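Local atomic coordinates of periplasmic branched-chain amino acid-binding protein (Burkholderia mallei, PDB entry 3I09), a protein that probably binds branched-chain amino acids or related small carboxylates in the periplasm and hands them to an ABC transporter for uptake. Residues D235-G240 and E346-Y351; D251-N256 and R262-R267; W255-A260 and D332-E337; K213-K216 and I220-T223. All blocks are in the same frame, centred on the assembly; numbering follows the deposited sequence. Where two conformers were deposited one is given.

Interaction 1: residues D235-G240 and E346-Y351. With EDO (1,2-ethanediol), chain G.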
loop_
_atom_site.group_PDB
_atom_site.type_symbol
_atom_site.label_atom_id
_atom_site.label_comp_id
_atom_site.label_asym_id
_atom_site.label_seq_id
_atom_site.Cartn_x
_atom_site.Cartn_y
_atom_site.Cartn_z
ATOM N N ASP A 235 4.082 10.633 -5.923
ATOM C CA ASP A 235 4.140 11.724 -4.964
ATOM C C ASP A 235 5.463 12.490 -5.139
ATOM O O ASP A 235 5.505 13.722 -5.154
ATOM C CB ASP A 235 3.991 11.177 -3.536
ATOM C CG ASP A 235 2.707 10.351 -3.312
ATOM O OD1 ASP A 235 1.625 10.747 -3.801
ATOM O OD2 ASP A 235 2.768 9.309 -2.581
ATOM N N VAL A 236 6.565 11.757 -5.307
ATOM C CA VAL A 236 7.838 12.412 -5.633
ATOM C C VAL A 236 7.762 13.179 -6.965
ATOM O O VAL A 236 8.262 14.303 -7.091
ATOM C CB VAL A 236 9.019 11.414 -5.639
ATOM C CG1 VAL A 236 10.341 12.131 -5.948
ATOM C CG2 VAL A 236 9.134 10.675 -4.255
ATOM N N HIS A 237 7.129 12.586 -7.971
ATOM C CA HIS A 237 7.029 13.197 -9.272
ATOM C C HIS A 237 6.243 14.522 -9.156
ATOM O O HIS A 237 6.621 15.519 -9.776
ATOM C CB HIS A 237 6.275 12.261 -10.208
ATOM C CG HIS A 237 6.213 12.728 -11.622
ATOM N ND1 HIS A 237 5.172 13.473 -12.115
ATOM C CD2 HIS A 237 7.075 12.556 -12.657
ATOM C CE1 HIS A 237 5.390 13.746 -13.393
ATOM N NE2 HIS A 237 6.524 13.174 -13.754
ATOM N N ALA A 238 5.151 14.498 -8.396
ATOM C CA ALA A 238 4.327 15.696 -8.155
ATOM C C ALA A 238 5.121 16.810 -7.473
ATOM O O ALA A 238 4.968 18.010 -7.803
ATOM C CB ALA A 238 3.067 15.334 -7.305
ATOM N N LEU A 239 5.930 16.448 -6.485
ATOM C CA LEU A 239 6.639 17.440 -5.684
ATOM C C LEU A 239 7.927 17.894 -6.340
ATOM O O LEU A 239 8.333 19.068 -6.189
ATOM C CB LEU A 239 6.946 16.881 -4.287
ATOM C CG LEU A 239 5.742 16.740 -3.380
ATOM C CD1 LEU A 239 6.034 15.760 -2.226
ATOM C CD2 LEU A 239 5.320 18.137 -2.873
ATOM N N GLY A 240 8.596 16.975 -7.030
ATOM C CA GLY A 240 9.910 17.253 -7.572
ATOM C C GLY A 240 11.029 16.940 -6.569
ATOM O O GLY A 240 10.839 16.964 -5.334
ATOM N N GLU A 346 17.953 9.878 -15.237
ATOM C CA GLU A 346 16.943 9.837 -16.291
ATOM C C GLU A 346 15.611 10.108 -15.642
ATOM O O GLU A 346 15.513 10.103 -14.400
ATOM C CB GLU A 346 16.941 8.504 -17.037
ATOM C CG GLU A 346 16.691 7.298 -16.138
ATOM C CD GLU A 346 17.917 6.749 -15.465
ATOM O OE1 GLU A 346 19.008 6.823 -16.052
ATOM O OE2 GLU A 346 17.772 6.156 -14.362
ATOM N N PRO A 347 14.568 10.337 -16.462
ATOM C CA PRO A 347 13.266 10.601 -15.855
ATOM C C PRO A 347 12.836 9.476 -14.934
ATOM O O PRO A 347 13.039 8.291 -15.224
ATOM C CB PRO A 347 12.343 10.710 -17.067
ATOM C CG PRO A 347 13.267 11.183 -18.165
ATOM C CD PRO A 347 14.527 10.468 -17.924
ATOM N N TRP A 348 12.237 9.871 -13.815
ATOM C CA TRP A 348 11.773 8.960 -12.770
ATOM C C TRP A 348 12.844 8.278 -11.950
ATOM O O TRP A 348 12.520 7.430 -11.115
ATOM C CB TRP A 348 10.732 7.936 -13.277
ATOM C CG TRP A 348 9.530 8.524 -13.964
ATOM C CD1 TRP A 348 9.435 8.847 -15.289
ATOM C CD2 TRP A 348 8.227 8.720 -13.415
ATOM N NE1 TRP A 348 8.163 9.298 -15.586
ATOM C CE2 TRP A 348 7.406 9.243 -14.450
ATOM C CE3 TRP A 348 7.688 8.577 -12.137
ATOM C CZ2 TRP A 348 6.065 9.560 -14.255
ATOM C CZ3 TRP A 348 6.352 8.898 -11.937
ATOM C CH2 TRP A 348 5.556 9.400 -12.998
ATOM N N ASP A 349 14.111 8.654 -12.140
ATOM C CA ASP A 349 15.202 8.098 -11.335
ATOM C C ASP A 349 15.257 8.849 -10.002
ATOM O O ASP A 349 15.921 9.856 -9.902
ATOM C CB ASP A 349 16.526 8.185 -12.123
ATOM C CG ASP A 349 17.747 7.774 -11.318
ATOM O OD1 ASP A 349 17.587 7.077 -10.316
ATOM O OD2 ASP A 349 18.888 8.108 -11.731
ATOM N N TYR A 350 14.542 8.357 -8.988
ATOM C CA TYR A 350 14.352 9.118 -7.768
ATOM C C TYR A 350 14.991 8.540 -6.508
ATOM O O TYR A 350 15.145 9.297 -5.531
ATOM C CB TYR A 350 12.845 9.306 -7.482
ATOM C CG TYR A 350 12.029 10.019 -8.541
ATOM C CD1 TYR A 350 12.605 10.912 -9.441
ATOM C CD2 TYR A 350 10.636 9.900 -8.571
ATOM C CE1 TYR A 350 11.830 11.609 -10.362
ATOM C CE2 TYR A 350 9.865 10.584 -9.518
ATOM C CZ TYR A 350 10.460 11.400 -10.406
ATOM O OH TYR A 350 9.715 12.068 -11.340
ATOM N N TYR A 351 15.335 7.249 -6.493
ATOM C CA TYR A 351 15.669 6.531 -5.265
ATOM C C TYR A 351 17.105 6.060 -5.156
ATOM O O TYR A 351 17.663 5.594 -6.141
ATOM C CB TYR A 351 14.859 5.252 -5.217
ATOM C CG TYR A 351 13.373 5.390 -5.313
ATOM C CD1 TYR A 351 12.628 5.816 -4.223
ATOM C CD2 TYR A 351 12.700 5.013 -6.464
ATOM C CE1 TYR A 351 11.260 5.881 -4.284
ATOM C CE2 TYR A 351 11.321 5.094 -6.542
ATOM C CZ TYR A 351 10.611 5.541 -5.455
ATOM O OH TYR A 351 9.244 5.627 -5.519
HETATM C C1 EDO G . 0.483 12.001 -6.275
HETATM O O1 EDO G . -0.040 10.869 -5.586
HETATM C C2 EDO G . -0.674 12.918 -6.626
HETATM O O2 EDO G . -0.673 14.140 -5.863
#
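His237 and Trp348 form the aromatic part of the contact between helix 233-239 and the loop entering strand 351-357. Their rings make an offset stack: the imidazole and the six-membered ring of the indole have centroids 4.2 Å apart and planes 13° from parallel. His237 CD2 lies over the benzo rim, 3.5 Å from Trp348 CH2, and His237 NE2 looks onto Trp348 CZ2. With CG anti to the backbone N (chi1 -175°), His237 lays its ring over one face of the indole. Trp348, at the third position of a type II turn running from Glu346 to Asp349, also sends its carbonyl O to Trp255 NE1.

The aliphatic part is a CH-pi contact. Val236 CG1 sits over a face of the Tyr350 ring, 3.9 Å from its centroid and 28° off the normal. The nearest ring atom to Val236 CG1 is Tyr350 CD2, at 3.5 Å.

The phenol oxygen adds a further contact: Tyr350 OH meets the imidazole edge near its plane, 3.0 Å from His237 CD2. No hydrogen bond joins the two segments, so shape and dispersion carry the joint, and the polarised C-H of the imidazole may add a mild attraction toward the phenolic oxygen.

Interaction 2: residues D251-N256 and R262-R267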
loop_
_atom_site.group_PDB
_atom_site.type_symbol
_atom_site.label_atom_id
_atom_site.label_comp_id
_atom_site.label_asym_id
_atom_site.label_seq_id
_atom_site.Cartn_x
_atom_site.Cartn_y
_atom_site.Cartn_z
ATOM N N ASP A 251 9.414 1.408 0.887
ATOM C CA ASP A 251 8.509 0.988 -0.218
ATOM C C ASP A 251 8.742 -0.469 -0.534
ATOM O O ASP A 251 9.740 -1.034 -0.118
ATOM C CB ASP A 251 8.676 1.869 -1.464
ATOM C CG ASP A 251 7.353 1.944 -2.366
ATOM O OD1 ASP A 251 6.429 1.101 -2.225
ATOM O OD2 ASP A 251 7.200 2.916 -3.158
ATOM N N SER A 252 7.823 -1.093 -1.269
ATOM C CA SER A 252 7.944 -2.512 -1.562
ATOM C C SER A 252 8.555 -2.831 -2.905
ATOM O O SER A 252 8.862 -3.990 -3.165
ATOM C CB SER A 252 6.560 -3.194 -1.479
ATOM O OG SER A 252 5.719 -2.772 -2.537
ATOM N N TRP A 253 8.653 -1.841 -3.793
ATOM C CA TRP A 253 9.074 -2.089 -5.189
ATOM C C TRP A 253 9.392 -0.769 -5.839
ATOM O O TRP A 253 8.797 0.260 -5.492
ATOM C CB TRP A 253 7.943 -2.763 -5.941
ATOM C CG TRP A 253 8.248 -3.226 -7.318
ATOM C CD1 TRP A 253 8.734 -4.449 -7.669
ATOM C CD2 TRP A 253 8.040 -2.508 -8.536
ATOM N NE1 TRP A 253 8.857 -4.541 -9.040
ATOM C CE2 TRP A 253 8.418 -3.359 -9.595
ATOM C CE3 TRP A 253 7.571 -1.225 -8.839
ATOM C CZ2 TRP A 253 8.369 -2.953 -10.939
ATOM C CZ3 TRP A 253 7.457 -0.850 -10.183
ATOM C CH2 TRP A 253 7.881 -1.692 -11.204
ATOM N N TYR A 254 10.374 -0.790 -6.746
ATOM C CA TYR A 254 10.702 0.400 -7.516
ATOM C C TYR A 254 11.165 -0.049 -8.891
ATOM O O TYR A 254 11.858 -1.105 -9.053
ATOM C CB TYR A 254 11.728 1.336 -6.816
ATOM C CG TYR A 254 13.071 0.714 -6.498
ATOM C CD1 TYR A 254 13.204 -0.251 -5.504
ATOM C CD2 TYR A 254 14.217 1.098 -7.192
ATOM C CE1 TYR A 254 14.447 -0.810 -5.205
ATOM C CE2 TYR A 254 15.448 0.544 -6.902
ATOM C CZ TYR A 254 15.556 -0.408 -5.915
ATOM O OH TYR A 254 16.777 -0.974 -5.649
ATOM N N TRP A 255 10.734 0.728 -9.880
ATOM C CA TRP A 255 10.874 0.332 -11.286
ATOM C C TRP A 255 12.324 0.069 -11.679
ATOM O O TRP A 255 12.586 -0.791 -12.515
ATOM C CB TRP A 255 10.225 1.397 -12.191
ATOM C CG TRP A 255 10.963 2.693 -12.228
ATOM C CD1 TRP A 255 10.800 3.797 -11.416
ATOM C CD2 TRP A 255 11.994 3.007 -13.136
ATOM N NE1 TRP A 255 11.681 4.782 -11.788
ATOM C CE2 TRP A 255 12.446 4.315 -12.830
ATOM C CE3 TRP A 255 12.608 2.296 -14.180
ATOM C CZ2 TRP A 255 13.479 4.935 -13.546
ATOM C CZ3 TRP A 255 13.667 2.908 -14.866
ATOM C CH2 TRP A 255 14.069 4.218 -14.561
ATOM N N ASN A 256 13.250 0.808 -11.084
ATOM C CA ASN A 256 14.654 0.730 -11.498
ATOM C C ASN A 256 15.499 -0.197 -10.618
ATOM O O ASN A 256 16.713 -0.156 -10.678
ATOM C CB ASN A 256 15.293 2.121 -11.501
ATOM C CG ASN A 256 16.518 2.203 -12.422
ATOM O OD1 ASN A 256 16.636 1.427 -13.376
ATOM N ND2 ASN A 256 17.437 3.165 -12.148
ATOM N N ARG A 262 12.544 -3.346 -14.319
ATOM C CA ARG A 262 12.640 -2.417 -15.438
ATOM C C ARG A 262 11.872 -2.947 -16.642
ATOM O O ARG A 262 11.199 -2.207 -17.357
ATOM C CB ARG A 262 14.107 -2.198 -15.846
ATOM C CG ARG A 262 14.940 -1.371 -14.865
ATOM C CD ARG A 262 16.490 -1.396 -15.248
ATOM N NE ARG A 262 17.263 -1.128 -14.024
ATOM C CZ ARG A 262 18.207 -1.902 -13.503
ATOM N NH1 ARG A 262 18.640 -3.006 -14.128
ATOM N NH2 ARG A 262 18.772 -1.528 -12.363
ATOM N N GLN A 263 12.020 -4.233 -16.919
ATOM C CA GLN A 263 11.382 -4.809 -18.099
ATOM C C GLN A 263 9.853 -4.759 -17.977
ATOM O O GLN A 263 9.161 -4.431 -18.940
ATOM C CB GLN A 263 11.922 -6.225 -18.370
ATOM C CG GLN A 263 13.358 -6.117 -18.935
ATOM C CD GLN A 263 14.034 -7.414 -19.407
ATOM O OE1 GLN A 263 13.977 -8.463 -18.756
ATOM N NE2 GLN A 263 14.724 -7.314 -20.536
ATOM N N TRP A 264 9.329 -5.048 -16.787
ATOM C CA TRP A 264 7.891 -4.903 -16.594
ATOM C C TRP A 264 7.445 -3.440 -16.678
ATOM O O TRP A 264 6.430 -3.123 -17.312
ATOM C CB TRP A 264 7.448 -5.532 -15.271
ATOM C CG TRP A 264 5.980 -5.499 -15.171
ATOM C CD1 TRP A 264 5.126 -6.381 -15.749
ATOM C CD2 TRP A 264 5.152 -4.508 -14.509
ATOM N NE1 TRP A 264 3.839 -6.032 -15.482
ATOM C CE2 TRP A 264 3.817 -4.880 -14.741
ATOM C CE3 TRP A 264 5.412 -3.347 -13.777
ATOM C CZ2 TRP A 264 2.736 -4.167 -14.230
ATOM C CZ3 TRP A 264 4.330 -2.645 -13.228
ATOM C CH2 TRP A 264 3.008 -3.035 -13.500
ATOM N N ALA A 265 8.239 -2.537 -16.109
ATOM C CA ALA A 265 7.925 -1.122 -16.131
ATOM C C ALA A 265 7.881 -0.573 -17.543
ATOM O O ALA A 265 7.043 0.285 -17.847
ATOM C CB ALA A 265 8.914 -0.306 -15.272
ATOM N N GLN A 266 8.725 -1.113 -18.413
ATOM C CA GLN A 266 8.680 -0.732 -19.831
ATOM C C GLN A 266 7.353 -1.073 -20.487
ATOM O O GLN A 266 6.829 -0.275 -21.286
ATOM C CB GLN A 266 9.815 -1.425 -20.600
ATOM C CG GLN A 266 11.183 -0.811 -20.372
ATOM C CD GLN A 266 12.241 -1.504 -21.200
ATOM O OE1 GLN A 266 12.322 -2.727 -21.219
ATOM N NE2 GLN A 266 13.058 -0.720 -21.906
ATOM N N ARG A 267 6.823 -2.275 -20.195
ATOM C CA ARG A 267 5.505 -2.708 -20.708
ATOM C C ARG A 267 4.387 -1.831 -20.170
ATOM O O ARG A 267 3.460 -1.431 -20.905
ATOM C CB ARG A 267 5.245 -4.157 -20.369
ATOM C CG ARG A 267 6.313 -5.093 -20.945
ATOM C CD ARG A 267 6.004 -6.544 -20.697
ATOM N NE ARG A 267 4.755 -6.910 -21.358
ATOM C CZ ARG A 267 3.809 -7.672 -20.807
ATOM N NH1 ARG A 267 3.964 -8.171 -19.602
ATOM N NH2 ARG A 267 2.694 -7.915 -21.476
#
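Arg262, on helix 259-272, reaches back to Asn256 in the loop that leads from strand 248-251 into that helix, a connection consistent with one of the three hinge crossovers of the type I periplasmic binding fold. The side chain of Arg262 can be followed atom by atom. CB of Arg262 passes 3.9 Å from Trp255 O, and CG of Arg262 comes closer to that carbonyl oxygen, at 3.4 Å. The chain then runs extended (chi2 171°), bringing CD of Arg262 to 3.4 Å from Asn256 OD1. At the tip the guanidinium grips Asn256 side-on through two nitrogens. NE of Arg262 donates to Asn256 OD1 at 2.7 Å, with the oxygen near the guanidinium plane but the donor 36° above that of the amide. NH2 of Arg262 donates to the backbone O of Asn256 at 3.0 Å, less straight. One asparagine thus offers a side-chain and a main-chain oxygen to a single arginine.

Deeper in, the edge of Trp264 points toward the face of Trp253 in an offset edge-to-face pair, planes at 82°. Outside partners fix both loop indoles: Trp253 NE1 bonds Phe317 O, and Trp255 NE1 bonds Trp348 O. The helix's Trp264 stacks on Phe317. Beside this cluster the helix meets the loop methyl to methylene, Ala265 CB lying 3.8 Å from Trp255 CB.

Interaction 3: residues W255-A260 and D332-E337. With EDO (1,2-ethanediol), chain H.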
loop_
_atom_site.group_PDB
_atom_site.type_symbol
_atom_site.label_atom_id
_atom_site.label_comp_id
_atom_site.label_asym_id
_atom_site.label_seq_id
_atom_site.Cartn_x
_atom_site.Cartn_y
_atom_site.Cartn_z
ATOM N N TRP A 255 10.734 0.728 -9.880
ATOM C CA TRP A 255 10.874 0.332 -11.286
ATOM C C TRP A 255 12.324 0.069 -11.679
ATOM O O TRP A 255 12.586 -0.791 -12.515
ATOM C CB TRP A 255 10.225 1.397 -12.191
ATOM C CG TRP A 255 10.963 2.693 -12.228
ATOM C CD1 TRP A 255 10.800 3.797 -11.416
ATOM C CD2 TRP A 255 11.994 3.007 -13.136
ATOM N NE1 TRP A 255 11.681 4.782 -11.788
ATOM C CE2 TRP A 255 12.446 4.315 -12.830
ATOM C CE3 TRP A 255 12.608 2.296 -14.180
ATOM C CZ2 TRP A 255 13.479 4.935 -13.546
ATOM C CZ3 TRP A 255 13.667 2.908 -14.866
ATOM C CH2 TRP A 255 14.069 4.218 -14.561
ATOM N N ASN A 256 13.250 0.808 -11.084
ATOM C CA ASN A 256 14.654 0.730 -11.498
ATOM C C ASN A 256 15.499 -0.197 -10.618
ATOM O O ASN A 256 16.713 -0.156 -10.678
ATOM C CB ASN A 256 15.293 2.121 -11.501
ATOM C CG ASN A 256 16.518 2.203 -12.422
ATOM O OD1 ASN A 256 16.636 1.427 -13.376
ATOM N ND2 ASN A 256 17.437 3.165 -12.148
ATOM N N ARG A 257 14.856 -1.026 -9.800
ATOM C CA ARG A 257 15.578 -1.943 -8.893
ATOM C C ARG A 257 16.478 -2.900 -9.626
ATOM O O ARG A 257 17.647 -3.050 -9.238
ATOM C CB ARG A 257 14.597 -2.773 -8.035
ATOM C CG ARG A 257 15.272 -3.740 -7.041
ATOM C CD ARG A 257 14.255 -4.548 -6.170
ATOM N NE ARG A 257 13.462 -5.434 -7.028
ATOM C CZ ARG A 257 12.258 -5.955 -6.731
ATOM N NH1 ARG A 257 11.659 -5.731 -5.558
ATOM N NH2 ARG A 257 11.652 -6.725 -7.617
ATOM N N ASP A 258 15.960 -3.539 -10.667
ATOM C CA ASP A 258 16.699 -4.612 -11.352
ATOM C C ASP A 258 16.161 -4.868 -12.741
ATOM O O ASP A 258 15.274 -4.179 -13.194
ATOM C CB ASP A 258 16.709 -5.925 -10.515
ATOM C CG ASP A 258 15.325 -6.412 -10.162
ATOM O OD1 ASP A 258 14.368 -6.215 -10.962
ATOM O OD2 ASP A 258 15.183 -7.035 -9.076
ATOM N N GLN A 259 16.765 -5.820 -13.454
ATOM C CA GLN A 259 16.379 -6.072 -14.830
ATOM C C GLN A 259 14.876 -6.378 -14.925
ATOM O O GLN A 259 14.178 -5.818 -15.777
ATOM C CB GLN A 259 17.186 -7.235 -15.379
ATOM C CG GLN A 259 17.018 -7.508 -16.840
ATOM C CD GLN A 259 17.781 -8.774 -17.272
ATOM O OE1 GLN A 259 17.720 -9.802 -16.598
ATOM N NE2 GLN A 259 18.479 -8.698 -18.377
ATOM N N ALA A 260 14.385 -7.277 -14.061
ATOM C CA ALA A 260 13.008 -7.754 -14.147
ATOM C C ALA A 260 11.988 -6.621 -13.851
ATOM O O ALA A 260 10.954 -6.515 -14.543
ATOM C CB ALA A 260 12.766 -8.989 -13.172
ATOM N N ASP A 332 10.557 -8.903 1.139
ATOM C CA ASP A 332 11.501 -7.866 1.546
ATOM C C ASP A 332 10.930 -6.479 1.243
ATOM O O ASP A 332 10.251 -6.274 0.233
ATOM C CB ASP A 332 12.814 -7.986 0.782
ATOM C CG ASP A 332 13.638 -9.220 1.152
ATOM O OD1 ASP A 332 13.314 -9.970 2.112
ATOM O OD2 ASP A 332 14.652 -9.411 0.420
HETATM N N MSE A 333 11.242 -5.536 2.114
HETATM C CA MSE A 333 10.899 -4.146 1.935
HETATM C C MSE A 333 12.208 -3.357 1.747
HETATM O O MSE A 333 13.308 -3.874 2.054
HETATM C CB MSE A 333 10.108 -3.647 3.149
HETATM C CG MSE A 333 8.791 -4.358 3.377
HETATM SE SE MSE A 333 7.422 -4.031 1.967
HETATM C CE MSE A 333 6.972 -2.304 2.432
ATOM N N TYR A 334 12.109 -2.126 1.235
ATOM C CA TYR A 334 13.280 -1.301 0.915
ATOM C C TYR A 334 13.193 0.043 1.618
ATOM O O TYR A 334 12.185 0.756 1.478
ATOM C CB TYR A 334 13.393 -1.094 -0.612
ATOM C CG TYR A 334 13.440 -2.436 -1.297
ATOM C CD1 TYR A 334 14.602 -3.184 -1.282
ATOM C CD2 TYR A 334 12.286 -3.012 -1.832
ATOM C CE1 TYR A 334 14.657 -4.436 -1.822
ATOM C CE2 TYR A 334 12.320 -4.272 -2.372
ATOM C CZ TYR A 334 13.506 -4.980 -2.369
ATOM O OH TYR A 334 13.551 -6.246 -2.884
ATOM N N LEU A 335 14.252 0.394 2.331
ATOM C CA LEU A 335 14.431 1.738 2.902
ATOM C C LEU A 335 15.187 2.522 1.844
ATOM O O LEU A 335 16.287 2.132 1.451
ATOM C CB LEU A 335 15.263 1.664 4.170
ATOM C CG LEU A 335 15.382 2.958 4.981
ATOM C CD1 LEU A 335 13.977 3.357 5.516
ATOM C CD2 LEU A 335 16.386 2.806 6.114
HETATM N N MSE A 336 14.590 3.605 1.359
HETATM C CA MSE A 336 15.200 4.415 0.318
HETATM C C MSE A 336 15.330 5.854 0.698
HETATM O O MSE A 336 14.627 6.352 1.601
HETATM C CB MSE A 336 14.358 4.251 -0.923
HETATM C CG MSE A 336 14.370 2.745 -1.103
HETATM SE SE MSE A 336 14.074 2.230 -2.710
HETATM C CE MSE A 336 12.343 2.910 -2.717
ATOM N N GLU A 337 16.275 6.518 0.038
ATOM C CA GLU A 337 16.421 7.940 0.216
ATOM C C GLU A 337 16.170 8.616 -1.131
ATOM O O GLU A 337 16.646 8.151 -2.163
ATOM C CB GLU A 337 17.808 8.299 0.781
ATOM C CG GLU A 337 17.959 9.776 1.013
ATOM C CD GLU A 337 19.334 10.205 1.581
ATOM O OE1 GLU A 337 20.332 9.498 1.327
ATOM O OE2 GLU A 337 19.400 11.288 2.216
HETATM C C1 EDO H . 10.268 -13.082 2.118
HETATM O O1 EDO H . 11.118 -12.110 2.730
HETATM C C2 EDO H . 10.891 -14.460 2.150
HETATM O O2 EDO H . 10.922 -15.035 0.841
#
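The guanidinium of Arg257 and the ring of Tyr334 meet with their planes 57° apart, so they do not stack. At the edge of the guanidinium, in its plane, lie Tyr334 CE2 and, from its own segment, Asp258 CG; Tyr334 OH approaches obliquely. Arg257 NH1 is 3.6 Å from Tyr334 CE2.

The single bond across the contact is weak. Arg257 NH1 donates to Tyr334 OH at 3.3 Å, with an N-H...O angle of 121°. Carbon atoms add to it, Arg257 CD lying 3.9 Å from Tyr334 CZ. The two side chains cross at about a right angle; the arginine is extended as far as CD, and the bend that follows (chi3 65°) brings its head to the phenol. On the other flank, Arg257 NE forms a salt bridge to Asp258 OD2 at 3.1 Å, meeting that oxygen from above the carboxylate plane. Asp258 is also the N-cap of helix 259-272, its OD1 accepting from Ser261 N. Arg257 NH2 makes a further, weak hydrogen bond to Tyr318 O.

Tyr334 belongs to strand 329-338, pairs through its backbone with Asp251, and leans on Thr356 of strand 351-357. The contact therefore ties the start of the helix to the antiparallel sheet at the protein surface. Its chemistry implies a light tether: Asp258 probably neutralises much of the arginine's charge and, with the Tyr318 carbonyl, steadies its head, while the phenol supplies a long, bent bond and some packing.

Interaction 4: residues K213-K216 and I220-T223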
loop_
_atom_site.group_PDB
_atom_site.type_symbol
_atom_site.label_atom_id
_atom_site.label_comp_id
_atom_site.label_asym_id
_atom_site.label_seq_id
_atom_site.Cartn_x
_atom_site.Cartn_y
_atom_site.Cartn_z
ATOM N N LYS A 213 4.175 20.438 0.526
ATOM C CA LYS A 213 4.187 21.734 -0.151
ATOM C C LYS A 213 3.970 22.855 0.843
ATOM O O LYS A 213 4.747 23.826 0.876
ATOM C CB LYS A 213 3.098 21.818 -1.205
ATOM C CG LYS A 213 3.469 21.164 -2.503
ATOM C CD LYS A 213 2.296 21.224 -3.484
ATOM C CE LYS A 213 2.601 20.469 -4.778
ATOM N NZ LYS A 213 1.531 20.663 -5.836
ATOM N N ALA A 214 2.906 22.703 1.632
ATOM C CA ALA A 214 2.561 23.650 2.710
ATOM C C ALA A 214 3.657 23.794 3.752
ATOM O O ALA A 214 3.950 24.903 4.165
ATOM C CB ALA A 214 1.245 23.254 3.373
ATOM N N ALA A 215 4.262 22.694 4.197
ATOM C CA ALA A 215 5.356 22.774 5.172
ATOM C C ALA A 215 6.573 23.566 4.643
ATOM O O ALA A 215 7.154 24.368 5.366
ATOM C CB ALA A 215 5.785 21.393 5.608
ATOM N N LYS A 216 6.952 23.316 3.392
ATOM C CA LYS A 216 8.071 24.000 2.784
ATOM C C LYS A 216 7.678 25.465 2.635
ATOM O O LYS A 216 8.424 26.331 3.096
ATOM C CB LYS A 216 8.496 23.350 1.451
ATOM C CG LYS A 216 9.789 23.955 0.837
ATOM C CD LYS A 216 10.485 22.938 -0.082
ATOM C CE LYS A 216 11.753 23.484 -0.759
ATOM N NZ LYS A 216 11.398 24.140 -2.061
ATOM N N ILE A 220 8.107 25.467 7.712
ATOM C CA ILE A 220 8.103 24.475 8.788
ATOM C C ILE A 220 9.409 23.683 8.719
ATOM O O ILE A 220 9.983 23.317 9.745
ATOM C CB ILE A 220 6.886 23.517 8.693
ATOM C CG1 ILE A 220 5.529 24.260 8.732
ATOM C CG2 ILE A 220 6.966 22.431 9.763
ATOM C CD1 ILE A 220 5.300 25.221 9.902
ATOM N N THR A 221 9.901 23.443 7.504
ATOM C CA THR A 221 11.070 22.591 7.301
ATOM C C THR A 221 12.394 23.284 7.670
ATOM O O THR A 221 13.447 22.664 7.647
ATOM C CB THR A 221 11.133 22.076 5.843
ATOM O OG1 THR A 221 11.053 23.198 4.976
ATOM C CG2 THR A 221 9.980 21.142 5.550
ATOM N N LYS A 222 12.327 24.560 8.034
ATOM C CA LYS A 222 13.476 25.251 8.637
ATOM C C LYS A 222 13.772 24.719 10.039
ATOM O O LYS A 222 14.923 24.746 10.473
ATOM C CB LYS A 222 13.199 26.743 8.751
ATOM C CG LYS A 222 13.100 27.471 7.417
ATOM C CD LYS A 222 12.470 28.836 7.646
ATOM C CE LYS A 222 12.419 29.695 6.396
ATOM N NZ LYS A 222 11.347 30.753 6.539
ATOM N N THR A 223 12.741 24.274 10.751
ATOM C CA THR A 223 12.906 23.896 12.148
ATOM C C THR A 223 12.555 22.440 12.471
ATOM O O THR A 223 12.892 21.965 13.553
ATOM C CB THR A 223 12.101 24.821 13.075
ATOM O OG1 THR A 223 10.690 24.635 12.863
ATOM C CG2 THR A 223 12.463 26.257 12.838
#
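Ala215 and Ile220 close the C-terminal end of helix 205-217 in a beta-alpha-beta crossover, just before strand 225-228 of the four-stranded parallel sheet. Ile220 N donates to Ala215 O, five residues earlier, at 2.8 Å. The carbonyl is approached in its plane, with a C=O...N angle of 158°, although the N-H itself points less directly, at 135°. Such a six-to-one bond, with an apolar contact between the same two residues, is consistent with a Schellman-type helix ending.

That apolar contact is close: Ala215 CB lies 3.9 Å from Ile220 CB. The first torsion of Ile220 sets CG1 beside the backbone N (chi1 -58°) and leaves it packed against the helix backbone, 3.9 Å from Ala215 CA. Beyond the contact Ile220 packs on Leu188 and Gln192 of helix 185-193, while Ala215 and Thr221 both touch Leu226 of strand 225-228. The turn is thereby wedged between a neighbouring helix and the edge strand that follows it.

The loop then curls again, Thr223 N bonding to Ile220 O at 3.1 Å. Thr221 faces the helix with both branches: its methyl CG2 is 4.2 Å from Ala215 CB, and its hydroxyl OG1 rests 3.8 Å from Lys216 CA.

In the fold
Along the chain interaction 4 closes first; interactions 2 and 3 then fall within the span bridged by interaction 1. Interactions 2 and 3 are close neighbours, centres about 8 Å apart, sharing Trp255, Asn256 and helix 259-272, and joined by the pairing of strands 248-251 and 329-338. Interaction 1 lies about 14 Å from the centre of each and touches both. Interaction 4 stands at the far end of the parallel-sheet lobe, its centre about 31 Å from that of interaction 2, touching interaction 1 where Leu239 packs on Lys213. The contacts thus run from the rim of one lobe to the antiparallel sheet, the probable hinge side of a two-lobed binding protein.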